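PDB 5TGN: SnoaL-like domain-containing protein, which is of unknown function but belongs to the SnoaL-like, NTF2-like family, whose cone-shaped fold of a curved sheet and packed helices often encloses a small-molecule pocket. Local coordinates for residues R11-R16 with R102-N107. Sequence-based numbering, arbitrary orientation.
Sequences REYISR and RRLTIN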
# COMPACT_ATOMS: atom_id res chain seq x y z
N ARG A 11 -4.38 8.11 -20.77
CA ARG A 11 -4.16 6.90 -21.56
C ARG A 11 -2.67 6.65 -21.78
O ARG A 11 -2.22 5.49 -21.79
CB ARG A 11 -4.87 7.01 -22.92
CG ARG A 11 -6.42 6.98 -22.89
CD ARG A 11 -6.95 7.48 -24.26
NE ARG A 11 -8.41 7.54 -24.30
CZ ARG A 11 -9.11 8.28 -25.15
NH1 ARG A 11 -8.50 9.05 -26.03
NH2 ARG A 11 -10.44 8.27 -25.09
N GLU A 12 -1.90 7.71 -22.04
CA GLU A 12 -0.47 7.53 -22.25
C GLU A 12 0.21 7.07 -20.97
O GLU A 12 1.18 6.30 -21.03
CB GLU A 12 0.17 8.83 -22.75
CG GLU A 12 1.63 8.65 -23.13
CD GLU A 12 1.81 7.70 -24.31
OE1 GLU A 12 0.83 7.46 -25.06
OE2 GLU A 12 2.94 7.17 -24.48
N TYR A 13 -0.24 7.56 -19.82
CA TYR A 13 0.32 7.09 -18.55
C TYR A 13 0.16 5.58 -18.44
O TYR A 13 1.13 4.87 -18.19
CB TYR A 13 -0.36 7.80 -17.37
CG TYR A 13 0.10 7.20 -16.04
CD1 TYR A 13 1.24 7.68 -15.39
CD2 TYR A 13 -0.56 6.10 -15.48
CE1 TYR A 13 1.69 7.11 -14.20
CE2 TYR A 13 -0.12 5.53 -14.28
CZ TYR A 13 1.00 6.04 -13.66
OH TYR A 13 1.45 5.45 -12.49
N ILE A 14 -1.04 5.08 -18.70
CA ILE A 14 -1.25 3.63 -18.67
C ILE A 14 -0.34 2.93 -19.67
O ILE A 14 0.22 1.86 -19.40
CB ILE A 14 -2.73 3.29 -18.94
CG1 ILE A 14 -3.64 3.94 -17.89
CG2 ILE A 14 -2.95 1.75 -18.96
CD1 ILE A 14 -3.41 3.37 -16.44
N SER A 15 -0.20 3.49 -20.87
CA SER A 15 0.62 2.82 -21.87
C SER A 15 2.07 2.75 -21.41
O SER A 15 2.75 1.72 -21.58
CB SER A 15 0.51 3.54 -23.22
OG SER A 15 1.28 2.90 -24.22
N ARG A 16 2.56 3.82 -20.79
CA ARG A 16 3.95 3.88 -20.35
C ARG A 16 4.22 2.93 -19.19
O ARG A 16 5.27 2.29 -19.14
CB ARG A 16 4.32 5.32 -19.95
CG ARG A 16 4.40 6.33 -21.09
CD ARG A 16 5.37 5.91 -22.15
NE ARG A 16 4.72 5.07 -23.16
CZ ARG A 16 5.29 4.02 -23.76
NH1 ARG A 16 6.55 3.67 -23.47
NH2 ARG A 16 4.59 3.32 -24.64
N ARG A 102 -0.75 17.15 -12.76
CA ARG A 102 -0.34 17.73 -11.49
C ARG A 102 -0.38 16.69 -10.39
O ARG A 102 0.48 16.69 -9.50
CB ARG A 102 -1.23 18.92 -11.15
CG ARG A 102 -0.99 20.10 -12.10
CD ARG A 102 -1.17 21.47 -11.44
NE ARG A 102 -0.44 21.57 -10.18
CZ ARG A 102 0.87 21.79 -10.08
NH1 ARG A 102 1.44 21.85 -8.89
NH2 ARG A 102 1.59 21.94 -11.18
N ARG A 103 -1.36 15.81 -10.41
CA ARG A 103 -1.42 14.79 -9.39
C ARG A 103 -2.11 13.56 -9.94
O ARG A 103 -3.11 13.66 -10.65
CB ARG A 103 -2.15 15.29 -8.13
CG ARG A 103 -2.44 14.17 -7.09
CD ARG A 103 -3.43 14.71 -6.05
NE ARG A 103 -2.79 15.59 -5.06
CZ ARG A 103 -3.45 16.30 -4.15
NH1 ARG A 103 -4.78 16.28 -4.13
NH2 ARG A 103 -2.79 17.01 -3.25
N LEU A 104 -1.55 12.39 -9.62
CA LEU A 104 -2.21 11.13 -9.88
C LEU A 104 -2.44 10.44 -8.54
O LEU A 104 -1.49 10.25 -7.77
CB LEU A 104 -1.39 10.25 -10.84
CG LEU A 104 -1.76 8.76 -10.82
CD1 LEU A 104 -3.16 8.53 -11.34
CD2 LEU A 104 -0.71 7.94 -11.59
N THR A 105 -3.70 10.12 -8.23
CA THR A 105 -4.04 9.38 -7.02
C THR A 105 -4.42 7.96 -7.42
O THR A 105 -5.22 7.78 -8.35
CB THR A 105 -5.21 10.05 -6.27
OG1 THR A 105 -4.84 11.38 -5.85
CG2 THR A 105 -5.62 9.24 -5.04
N ILE A 106 -3.87 6.96 -6.75
CA ILE A 106 -4.08 5.57 -7.15
C ILE A 106 -4.81 4.85 -6.01
O ILE A 106 -4.21 4.59 -4.96
CB ILE A 106 -2.77 4.86 -7.50
CG1 ILE A 106 -1.99 5.71 -8.50
CG2 ILE A 106 -3.05 3.45 -8.11
CD1 ILE A 106 -0.63 5.09 -8.90
N ASN A 107 -6.08 4.53 -6.21
CA ASN A 107 -6.91 3.87 -5.20
C ASN A 107 -7.13 2.42 -5.60
O ASN A 107 -7.60 2.15 -6.71
CB ASN A 107 -8.27 4.54 -5.07
CG ASN A 107 -8.19 5.95 -4.50
OD1 ASN A 107 -7.52 6.20 -3.50
ND2 ASN A 107 -8.93 6.87 -5.10
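In the NTF2-like fold a helix near the N-terminus packs across the concave side of a curved sheet, and here Y13 of that helix meets L104 and I106 on the strand facing it. L104 does most of the work: its CD2 methyl sits over one face of the Y13 ring, 3.7 Å from the ring centroid and 29° off the normal, a CH-pi contact with the leucine coming from the sheet and the ring from the helix. The methyl is displaced toward the hydroxyl end, so its closest ring atom is CZ, with Y13 CZ to L104 CD2 at 3.3 Å. L104 CD2 also lies 3.4 Å from Y13 OH, so the fit is close at that end of the ring. With chi1 at 173° the Y13 ring swings away from the backbone N and out toward the sheet. I106, two residues along and facing the same way as L104, adds a looser contact, its CD1 4.2 Å from the Y13 OH. All three residues are buried, and no hydrogen bond links the segments. Replacing Y13 by an alanine would take away the ring, and the L104 CD2 methyl would probably lose the face it packs on, with a gap between helix and sheet. Elsewhere on the helix, R16 NE and E12 OE2 form a salt bridge, 3.1 Å long and weak as a hydrogen bond. A glycerol near I106, probably from the crystallisation liquor, may mark a pocket beside the contact. Around the tyrosine, L28, F29 and I35 pack on its side chain, and F94 of strand 88-97 meets its ring with the planes about 70° apart. Strand 100-108 itself runs between strands 33-37 and 88-97, with R102 and R103 forming a classic beta bulge opposite D95.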